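Local coordinates for protein TCR alpha chain (Gallus gallus, PDB 6LIR) that pairs with the TCR beta chain to form an alpha-beta T-cell receptor, which probably recognises antigen on chicken T cells, at residues P77-C87 with F99-P109; L143-V154 with E164-W172. All coordinates share one frame; numbering follows the deposited sequence.

Interaction 1: residues P77-C87 with F99-P109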
loop_
_atom_site.group_PDB
_atom_site.type_symbol
_atom_site.label_atom_id
_atom_site.label_comp_id
_atom_site.label_asym_id
_atom_site.label_seq_id
_atom_site.Cartn_x
_atom_site.Cartn_y
_atom_site.Cartn_z
ATOM N N PRO A 77 15.175 11.489 -4.485
ATOM C CA PRO A 77 14.214 10.404 -4.274
ATOM C C PRO A 77 14.781 9.054 -4.675
ATOM O O PRO A 77 15.401 8.906 -5.726
ATOM C CB PRO A 77 13.033 10.799 -5.173
ATOM C CG PRO A 77 13.290 12.237 -5.578
ATOM C CD PRO A 77 14.782 12.334 -5.620
ATOM N N ARG A 78 14.559 8.066 -3.818
ATOM C CA ARG A 78 14.881 6.682 -4.120
ATOM C C ARG A 78 13.596 5.865 -4.127
ATOM O O ARG A 78 12.517 6.354 -3.776
ATOM C CB ARG A 78 15.883 6.109 -3.113
ATOM C CG ARG A 78 17.281 6.712 -3.200
ATOM C CD ARG A 78 18.001 6.648 -1.856
ATOM N NE ARG A 78 17.241 7.307 -0.793
ATOM C CZ ARG A 78 16.509 6.664 0.113
ATOM N NH1 ARG A 78 15.847 7.341 1.040
ATOM N NH2 ARG A 78 16.434 5.340 0.086
ATOM N N LEU A 79 13.727 4.599 -4.533
ATOM C CA LEU A 79 12.558 3.733 -4.666
ATOM C C LEU A 79 11.761 3.674 -3.370
ATOM O O LEU A 79 10.524 3.641 -3.389
ATOM C CB LEU A 79 13.002 2.332 -5.091
ATOM C CG LEU A 79 11.918 1.280 -5.331
ATOM C CD1 LEU A 79 10.873 1.791 -6.312
ATOM C CD2 LEU A 79 12.544 -0.012 -5.839
ATOM N N GLY A 80 12.450 3.718 -2.231
ATOM C CA GLY A 80 11.782 3.692 -0.942
ATOM C C GLY A 80 10.984 4.942 -0.624
ATOM O O GLY A 80 10.224 4.931 0.348
ATOM N N ASP A 81 11.135 6.006 -1.412
ATOM C CA ASP A 81 10.406 7.249 -1.194
ATOM C C ASP A 81 9.083 7.296 -1.946
ATOM O O ASP A 81 8.367 8.300 -1.852
ATOM C CB ASP A 81 11.274 8.443 -1.603
ATOM C CG ASP A 81 12.519 8.567 -0.755
ATOM O OD1 ASP A 81 12.399 8.478 0.486
ATOM O OD2 ASP A 81 13.618 8.738 -1.323
ATOM N N ALA A 82 8.740 6.238 -2.674
ATOM C CA ALA A 82 7.440 6.150 -3.325
ATOM C C ALA A 82 6.356 5.998 -2.266
ATOM O O ALA A 82 6.317 4.997 -1.543
ATOM C CB ALA A 82 7.413 4.975 -4.302
ATOM N N ALA A 83 5.485 6.993 -2.166
ATOM C CA ALA A 83 4.437 6.992 -1.156
ATOM C C ALA A 83 3.407 8.042 -1.540
ATOM O O ALA A 83 3.557 8.757 -2.535
ATOM C CB ALA A 83 5.002 7.271 0.242
ATOM N N VAL A 84 2.371 8.144 -0.721
ATOM C CA VAL A 84 1.369 9.187 -0.857
ATOM C C VAL A 84 1.737 10.267 0.144
ATOM O O VAL A 84 1.810 10.008 1.352
ATOM C CB VAL A 84 -0.050 8.651 -0.612
ATOM C CG1 VAL A 84 -1.062 9.792 -0.664
ATOM C CG2 VAL A 84 -0.393 7.580 -1.637
ATOM N N TYR A 85 2.010 11.463 -0.360
ATOM C CA TYR A 85 2.475 12.574 0.457
ATOM C C TYR A 85 1.318 13.522 0.739
ATOM O O TYR A 85 0.652 13.992 -0.188
ATOM C CB TYR A 85 3.622 13.306 -0.239
ATOM C CG TYR A 85 4.915 12.519 -0.225
ATOM C CD1 TYR A 85 5.132 11.480 -1.124
ATOM C CD2 TYR A 85 5.913 12.812 0.692
ATOM C CE1 TYR A 85 6.312 10.756 -1.108
ATOM C CE2 TYR A 85 7.092 12.098 0.716
ATOM C CZ TYR A 85 7.287 11.073 -0.186
ATOM O OH TYR A 85 8.465 10.370 -0.153
ATOM N N TYR A 86 1.079 13.787 2.021
ATOM C CA TYR A 86 -0.025 14.616 2.478
ATOM C C TYR A 86 0.502 15.902 3.094
ATOM O O TYR A 86 1.423 15.877 3.916
ATOM C CB TYR A 86 -0.869 13.890 3.534
ATOM C CG TYR A 86 -1.757 12.782 3.019
ATOM C CD1 TYR A 86 -2.995 13.061 2.449
ATOM C CD2 TYR A 86 -1.372 11.451 3.134
ATOM C CE1 TYR A 86 -3.815 12.050 1.992
ATOM C CE2 TYR A 86 -2.186 10.432 2.678
ATOM C CZ TYR A 86 -3.405 10.737 2.107
ATOM O OH TYR A 86 -4.217 9.724 1.651
ATOM N N CYS A 87 -0.116 17.019 2.736
ATOM C CA CYS A 87 0.082 18.248 3.483
ATOM C C CYS A 87 -1.114 18.435 4.405
ATOM O O CYS A 87 -2.230 18.010 4.098
ATOM C CB CYS A 87 0.238 19.467 2.564
ATOM S SG CYS A 87 -1.203 19.798 1.535
ATOM N N PHE A 99 -6.301 18.176 6.190
ATOM C CA PHE A 99 -5.390 17.434 5.333
ATOM C C PHE A 99 -5.686 17.678 3.861
ATOM O O PHE A 99 -6.837 17.861 3.456
ATOM C CB PHE A 99 -5.482 15.934 5.616
ATOM C CG PHE A 99 -4.661 15.493 6.787
ATOM C CD1 PHE A 99 -3.338 15.117 6.617
ATOM C CD2 PHE A 99 -5.210 15.452 8.058
ATOM C CE1 PHE A 99 -2.577 14.711 7.695
ATOM C CE2 PHE A 99 -4.456 15.045 9.142
ATOM C CZ PHE A 99 -3.137 14.674 8.960
ATOM N N GLY A 100 -4.631 17.622 3.057
ATOM C CA GLY A 100 -4.779 17.665 1.622
ATOM C C GLY A 100 -5.208 16.325 1.070
ATOM O O GLY A 100 -5.270 15.316 1.771
ATOM N N THR A 101 -5.537 16.323 -0.218
ATOM C CA THR A 101 -6.020 15.111 -0.863
ATOM C C THR A 101 -4.915 14.082 -1.082
ATOM O O THR A 101 -5.221 12.935 -1.418
ATOM C CB THR A 101 -6.685 15.457 -2.192
ATOM O OG1 THR A 101 -5.916 16.460 -2.860
ATOM C CG2 THR A 101 -8.097 15.977 -1.952
ATOM N N GLY A 102 -3.650 14.462 -0.920
ATOM C CA GLY A 102 -2.556 13.525 -1.061
ATOM C C GLY A 102 -2.022 13.412 -2.472
ATOM O O GLY A 102 -2.794 13.385 -3.437
ATOM N N THR A 103 -0.700 13.372 -2.605
ATOM C CA THR A 103 -0.037 13.200 -3.891
ATOM C C THR A 103 0.704 11.870 -3.884
ATOM O O THR A 103 1.558 11.634 -3.021
ATOM C CB THR A 103 0.917 14.361 -4.175
ATOM O OG1 THR A 103 0.151 15.561 -4.347
ATOM C CG2 THR A 103 1.718 14.094 -5.449
ATOM N N ARG A 104 0.382 11.009 -4.844
ATOM C CA ARG A 104 0.958 9.669 -4.914
ATOM C C ARG A 104 2.242 9.745 -5.730
ATOM O O ARG A 104 2.196 9.916 -6.951
ATOM C CB ARG A 104 -0.012 8.668 -5.538
ATOM C CG ARG A 104 0.600 7.301 -5.622
ATOM C CD ARG A 104 -0.365 6.166 -5.935
ATOM N NE ARG A 104 0.413 5.014 -6.228
ATOM C CZ ARG A 104 0.849 4.127 -5.331
ATOM N NH1 ARG A 104 1.604 3.079 -5.642
ATOM N NH2 ARG A 104 0.501 4.270 -4.058
ATOM N N LEU A 105 3.385 9.631 -5.059
ATOM C CA LEU A 105 4.673 9.742 -5.731
ATOM C C LEU A 105 5.145 8.370 -6.194
ATOM O O LEU A 105 5.142 7.406 -5.423
ATOM C CB LEU A 105 5.730 10.373 -4.822
ATOM C CG LEU A 105 7.141 10.396 -5.433
ATOM C CD1 LEU A 105 7.153 11.203 -6.725
ATOM C CD2 LEU A 105 8.184 10.920 -4.453
ATOM N N SER A 106 5.550 8.298 -7.455
ATOM C CA SER A 106 6.133 7.108 -8.055
ATOM C C SER A 106 7.576 7.432 -8.411
ATOM O O SER A 106 7.849 8.496 -8.977
ATOM C CB SER A 106 5.359 6.679 -9.305
ATOM O OG SER A 106 4.336 5.756 -8.981
ATOM N N VAL A 107 8.494 6.535 -8.068
ATOM C CA VAL A 107 9.917 6.751 -8.300
ATOM C C VAL A 107 10.420 5.604 -9.159
ATOM O O VAL A 107 10.401 4.442 -8.733
ATOM C CB VAL A 107 10.708 6.838 -6.986
ATOM C CG1 VAL A 107 12.203 6.978 -7.267
ATOM C CG2 VAL A 107 10.205 7.996 -6.135
ATOM N N GLN A 108 10.877 5.934 -10.366
ATOM C CA GLN A 108 11.290 4.933 -11.336
ATOM C C GLN A 108 12.788 4.713 -11.256
ATOM O O GLN A 108 13.559 5.642 -11.544
ATOM C CB GLN A 108 10.896 5.356 -12.744
ATOM C CG GLN A 108 9.398 5.328 -12.991
ATOM C CD GLN A 108 8.906 6.567 -13.703
ATOM O OE1 GLN A 108 7.857 7.115 -13.367
ATOM N NE2 GLN A 108 9.664 7.021 -14.696
ATOM N N PRO A 109 13.242 3.517 -10.902
ATOM C CA PRO A 109 14.681 3.241 -10.888
ATOM C C PRO A 109 15.254 3.224 -12.296
ATOM O O PRO A 109 14.545 3.052 -13.289
ATOM C CB PRO A 109 14.782 1.857 -10.237
ATOM C CG PRO A 109 13.430 1.596 -9.623
ATOM C CD PRO A 109 12.450 2.362 -10.451
#
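Tyr85 and Thr103 pair in the F-G hairpin of the V domain, whose second arm carries the Phe99-Gly100-Thr101-Gly102 motif of the joining segment. The two exchange both of their backbone bonds, Tyr85 N standing 2.7 Å from Thr103 O. Further along, Leu105 N meets Ala83 O at 2.7 Å, with only a weak bond in return. Toward the CDR3 end, Gly100 N reaches Cys87 O at 2.6 Å.

Tyr85 also makes the tyrosine corner. With CG set beside the backbone N (chi1 -73°), the ring runs back along its own chain and OH donates to Asp81 O at 2.7 Å, in the carbonyl plane and on a lone pair. Leu105 comes in obliquely, CB and CD2 each 3.8 Å from Tyr85 CE1. Arg34 bonds to the same hydroxyl and forms a salt bridge with Asp81, while Cys87 is tied to Cys20 by the disulfide.

Tyr86 lies against the glycines. Gly100 O sits at the ring edge, 3.3 Å from Tyr86 CD1, and Gly102 CA is 3.6 Å from Tyr86 CE1. At the other end, Val107 CG1 rests 3.6 Å from Arg78 O.

Lacking side chains, Gly100 and Gly102 let the chain pass close to Cys87 SG and the Tyr86 ring, and the positive phi of Gly102 itself calls for glycine.

Interaction 2: residues L143-V154 with E164-W172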
loop_
_atom_site.group_PDB
_atom_site.type_symbol
_atom_site.label_atom_id
_atom_site.label_comp_id
_atom_site.label_asym_id
_atom_site.label_seq_id
_atom_site.Cartn_x
_atom_site.Cartn_y
_atom_site.Cartn_z
ATOM N N LEU A 143 1.741 -4.409 -23.447
ATOM C CA LEU A 143 0.832 -5.420 -22.931
ATOM C C LEU A 143 -0.588 -4.997 -23.272
ATOM O O LEU A 143 -1.510 -5.070 -22.456
ATOM C CB LEU A 143 1.017 -5.626 -21.430
ATOM C CG LEU A 143 1.078 -7.088 -20.978
ATOM C CD1 LEU A 143 1.906 -7.922 -21.945
ATOM C CD2 LEU A 143 1.640 -7.201 -19.568
ATOM N N SER A 144 -0.739 -4.530 -24.516
ATOM C CA SER A 144 -2.009 -4.011 -25.010
ATOM C C SER A 144 -3.098 -5.070 -24.972
ATOM O O SER A 144 -4.250 -4.775 -24.639
ATOM C CB SER A 144 -1.834 -3.493 -26.437
ATOM O OG SER A 144 -1.063 -4.411 -27.194
ATOM N N SER A 145 -2.755 -6.305 -25.294
ATOM C CA SER A 145 -3.746 -7.363 -25.384
ATOM C C SER A 145 -4.138 -7.960 -24.035
ATOM O O SER A 145 -4.773 -9.020 -24.006
ATOM C CB SER A 145 -3.202 -8.463 -26.291
ATOM O OG SER A 145 -3.841 -9.693 -26.022
ATOM N N VAL A 146 -3.777 -7.333 -22.920
ATOM C CA VAL A 146 -4.164 -7.826 -21.604
ATOM C C VAL A 146 -4.596 -6.640 -20.756
ATOM O O VAL A 146 -3.878 -5.638 -20.663
ATOM C CB VAL A 146 -3.040 -8.604 -20.886
ATOM C CG1 VAL A 146 -3.620 -9.532 -19.811
ATOM C CG2 VAL A 146 -2.205 -9.407 -21.861
ATOM N N ASP A 147 -5.771 -6.751 -20.143
ATOM C CA ASP A 147 -6.220 -5.802 -19.131
ATOM C C ASP A 147 -5.894 -6.273 -17.726
ATOM O O ASP A 147 -5.661 -5.447 -16.839
ATOM C CB ASP A 147 -7.717 -5.528 -19.249
ATOM C CG ASP A 147 -8.071 -4.068 -18.978
ATOM O OD1 ASP A 147 -8.525 -3.403 -19.925
ATOM O OD2 ASP A 147 -7.906 -3.592 -17.828
ATOM N N SER A 148 -5.884 -7.584 -17.508
ATOM C CA SER A 148 -5.824 -8.172 -16.187
ATOM C C SER A 148 -4.401 -8.325 -15.664
ATOM O O SER A 148 -4.184 -9.122 -14.744
ATOM C CB SER A 148 -6.483 -9.552 -16.231
ATOM O OG SER A 148 -6.082 -10.247 -17.413
ATOM N N LYS A 149 -3.431 -7.604 -16.226
ATOM C CA LYS A 149 -2.050 -7.690 -15.761
ATOM C C LYS A 149 -1.785 -6.648 -14.681
ATOM O O LYS A 149 -2.476 -5.629 -14.593
ATOM C CB LYS A 149 -1.052 -7.510 -16.911
ATOM C CG LYS A 149 -0.655 -6.063 -17.174
ATOM C CD LYS A 149 -1.719 -5.309 -17.966
ATOM C CE LYS A 149 -1.132 -4.025 -18.524
ATOM N NZ LYS A 149 -2.184 -3.106 -19.010
ATOM N N THR A 150 -0.794 -6.932 -13.834
ATOM C CA THR A 150 -0.341 -6.013 -12.799
ATOM C C THR A 150 1.177 -5.902 -12.862
ATOM O O THR A 150 1.863 -6.806 -13.342
ATOM C CB THR A 150 -0.786 -6.458 -11.399
ATOM O OG1 THR A 150 -0.627 -7.874 -11.268
ATOM C CG2 THR A 150 -2.248 -6.090 -11.165
ATOM N N GLU A 151 1.699 -4.777 -12.373
ATOM C CA GLU A 151 3.108 -4.437 -12.517
ATOM C C GLU A 151 3.678 -4.027 -11.168
ATOM O O GLU A 151 2.979 -3.447 -10.336
ATOM C CB GLU A 151 3.298 -3.301 -13.546
ATOM C CG GLU A 151 4.678 -2.668 -13.547
ATOM C CD GLU A 151 4.847 -1.615 -14.628
ATOM O OE1 GLU A 151 5.326 -1.964 -15.725
ATOM O OE2 GLU A 151 4.512 -0.437 -14.376
ATOM N N THR A 152 4.959 -4.338 -10.959
ATOM C CA THR A 152 5.663 -3.937 -9.751
ATOM C C THR A 152 7.134 -3.716 -10.082
ATOM O O THR A 152 7.599 -4.020 -11.182
ATOM C CB THR A 152 5.541 -4.991 -8.645
ATOM O OG1 THR A 152 4.258 -5.619 -8.720
ATOM C CG2 THR A 152 5.687 -4.334 -7.293
ATOM N N VAL A 153 7.859 -3.165 -9.107
ATOM C CA VAL A 153 9.308 -3.022 -9.151
ATOM C C VAL A 153 9.865 -3.597 -7.860
ATOM O O VAL A 153 9.341 -3.325 -6.775
ATOM C CB VAL A 153 9.757 -1.552 -9.308
ATOM C CG1 VAL A 153 11.165 -1.481 -9.879
ATOM C CG2 VAL A 153 8.786 -0.780 -10.165
ATOM N N VAL A 154 10.931 -4.389 -7.975
ATOM C CA VAL A 154 11.565 -5.002 -6.816
ATOM C C VAL A 154 13.067 -4.792 -6.922
ATOM O O VAL A 154 13.602 -4.462 -7.983
ATOM C CB VAL A 154 11.244 -6.509 -6.694
ATOM C CG1 VAL A 154 9.743 -6.738 -6.598
ATOM C CG2 VAL A 154 11.828 -7.270 -7.873
ATOM N N GLU A 164 20.157 -4.287 -7.272
ATOM C CA GLU A 164 19.631 -3.963 -8.592
ATOM C C GLU A 164 18.110 -3.965 -8.579
ATOM O O GLU A 164 17.477 -4.770 -7.891
ATOM C CB GLU A 164 20.109 -4.952 -9.656
ATOM C CG GLU A 164 21.434 -5.618 -9.391
ATOM C CD GLU A 164 21.700 -6.750 -10.366
ATOM O OE1 GLU A 164 20.799 -7.066 -11.172
ATOM O OE2 GLU A 164 22.811 -7.317 -10.332
ATOM N N ALA A 165 17.529 -3.090 -9.390
ATOM C CA ALA A 165 16.086 -2.969 -9.511
ATOM C C ALA A 165 15.623 -3.548 -10.841
ATOM O O ALA A 165 16.338 -3.500 -11.845
ATOM C CB ALA A 165 15.637 -1.509 -9.390
ATOM N N SER A 166 14.406 -4.082 -10.845
ATOM C CA SER A 166 13.859 -4.677 -12.051
ATOM C C SER A 166 12.344 -4.623 -11.978
ATOM O O SER A 166 11.757 -4.799 -10.908
ATOM C CB SER A 166 14.326 -6.129 -12.227
ATOM O OG SER A 166 13.961 -6.927 -11.110
ATOM N N TYR A 167 11.722 -4.383 -13.125
ATOM C CA TYR A 167 10.275 -4.362 -13.221
ATOM C C TYR A 167 9.770 -5.775 -13.465
ATOM O O TYR A 167 10.448 -6.598 -14.085
ATOM C CB TYR A 167 9.818 -3.455 -14.365
ATOM C CG TYR A 167 9.775 -1.982 -14.033
ATOM C CD1 TYR A 167 10.934 -1.215 -14.034
ATOM C CD2 TYR A 167 8.571 -1.354 -13.732
ATOM C CE1 TYR A 167 10.896 0.137 -13.739
ATOM C CE2 TYR A 167 8.522 -0.008 -13.441
ATOM C CZ TYR A 167 9.687 0.733 -13.442
ATOM O OH TYR A 167 9.637 2.076 -13.145
ATOM N N LEU A 168 8.553 -6.039 -12.996
ATOM C CA LEU A 168 7.901 -7.322 -13.203
ATOM C C LEU A 168 6.433 -7.064 -13.482
ATOM O O LEU A 168 5.797 -6.267 -12.789
ATOM C CB LEU A 168 8.030 -8.237 -11.973
ATOM C CG LEU A 168 9.390 -8.441 -11.309
ATOM C CD1 LEU A 168 9.223 -9.149 -9.967
ATOM C CD2 LEU A 168 10.317 -9.225 -12.220
ATOM N N SER A 169 5.907 -7.737 -14.495
ATOM C CA SER A 169 4.489 -7.723 -14.810
ATOM C C SER A 169 3.999 -9.161 -14.855
ATOM O O SER A 169 4.736 -10.062 -15.259
ATOM C CB SER A 169 4.202 -7.007 -16.141
ATOM O OG SER A 169 4.147 -5.598 -15.952
ATOM N N THR A 170 2.756 -9.379 -14.430
ATOM C CA THR A 170 2.198 -10.724 -14.449
ATOM C C THR A 170 0.729 -10.681 -14.834
ATOM O O THR A 170 0.032 -9.695 -14.595
ATOM C CB THR A 170 2.306 -11.426 -13.081
ATOM O OG1 THR A 170 1.802 -10.563 -12.052
ATOM C CG2 THR A 170 3.743 -11.808 -12.770
ATOM N N TYR A 171 0.272 -11.780 -15.428
ATOM C CA TYR A 171 -1.140 -12.025 -15.676
ATOM C C TYR A 171 -1.332 -13.530 -15.770
ATOM O O TYR A 171 -0.416 -14.261 -16.161
ATOM C CB TYR A 171 -1.665 -11.298 -16.927
ATOM C CG TYR A 171 -1.069 -11.699 -18.265
ATOM C CD1 TYR A 171 -1.572 -12.781 -18.979
ATOM C CD2 TYR A 171 -0.038 -10.963 -18.836
ATOM C CE1 TYR A 171 -1.043 -13.137 -20.209
ATOM C CE2 TYR A 171 0.496 -11.311 -20.065
ATOM C CZ TYR A 171 -0.009 -12.399 -20.747
ATOM O OH TYR A 171 0.520 -12.748 -21.971
ATOM N N TRP A 172 -2.514 -13.990 -15.370
ATOM C CA TRP A 172 -2.780 -15.412 -15.225
ATOM C C TRP A 172 -4.148 -15.736 -15.805
ATOM O O TRP A 172 -5.031 -14.877 -15.872
ATOM C CB TRP A 172 -2.737 -15.835 -13.753
ATOM C CG TRP A 172 -3.811 -15.172 -12.953
ATOM C CD1 TRP A 172 -3.751 -13.948 -12.355
ATOM C CD2 TRP A 172 -5.120 -15.685 -12.687
ATOM N NE1 TRP A 172 -4.939 -13.670 -11.724
ATOM C CE2 TRP A 172 -5.795 -14.722 -11.911
ATOM C CE3 TRP A 172 -5.784 -16.870 -13.023
ATOM C CZ2 TRP A 172 -7.102 -14.906 -11.466
ATOM C CZ3 TRP A 172 -7.082 -17.049 -12.580
ATOM C CH2 TRP A 172 -7.726 -16.074 -11.810
HETATM O O HOH W 1 -4.427 -12.129 -15.127
#
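Val153 lays its CG2 over one face of the Tyr167 ring, 3.7 Å from the ring centroid and 24° off the normal, a CH-pi contact displaced toward the rim. Glu151 comes to the same ring from its edge: the extended side chain brings CD to 3.8 Å from Tyr167 CD2, with the carboxylate plane turned 66° from that of the ring. Tyr136 holds this acid through OE1 and also bonds to Ser169 OG. Were Tyr167 an alanine, the Val153 methyl would probably lose its aromatic face and a gap open beside the Glu151 carboxylate.

Tyr171 does likewise. Its CG stands between the backbone N and the carbonyl carbon (chi1 64°), which puts the ring under the 143-146 turn; there Val146 crosses it at about a right angle, CG2 lying 3.9 Å from the centroid over the face. Leu143 CD1 adds an oblique contact at 4.1 Å from Tyr171 CE2.

Glu151, Val153, Tyr167 and Tyr171 project from an antiparallel hairpin, strands 150-156 and 164-174, at one edge of a four-stranded sheet, probably of the constant immunoglobulin domain. Six backbone bonds join Thr150 to Thr170, Thr152 to Leu168 and Val154 to Ser166.

The opposite side of the sheet faces the TCR beta chain. Here the Thr150 and Thr170 hydroxyls lie 3.7 Å apart, and Thr150 bonds to Asp169 of the beta chain. Val154 CG2 packs 3.8 Å from Leu168 CD1, while Ser166 bonds to Arg186 of the beta chain. Past Thr150 and Thr170, a water bridges the segments, donating to Ser148 O at 3.0 Å and accepting from Trp172 N at 2.7 Å.

In the fold
Both contacts are antiparallel hairpins and follow one another along the chain, their centres about 20 Å apart. Interaction 1 is the buried one, set within the V-set domain next to its disulfide; it combines backbone bonds with close packing of two tyrosine rings, glycines and aliphatic side chains. Interaction 2 is only partly buried, at a sheet edge, and mixes valine-on-ring packing with hydroxyls turned to the beta chain. Interaction 1 also meets that chain, through Tyr86, Phe99 and Arg104. The two touch directly where the domains join: Pro109 CB packs 3.6 Å from Ala165 CB, Pro109 CG lies 3.8 Å from Val153 CG1, and Tyr167 OH approaches Gln108 CG at 3.3 Å.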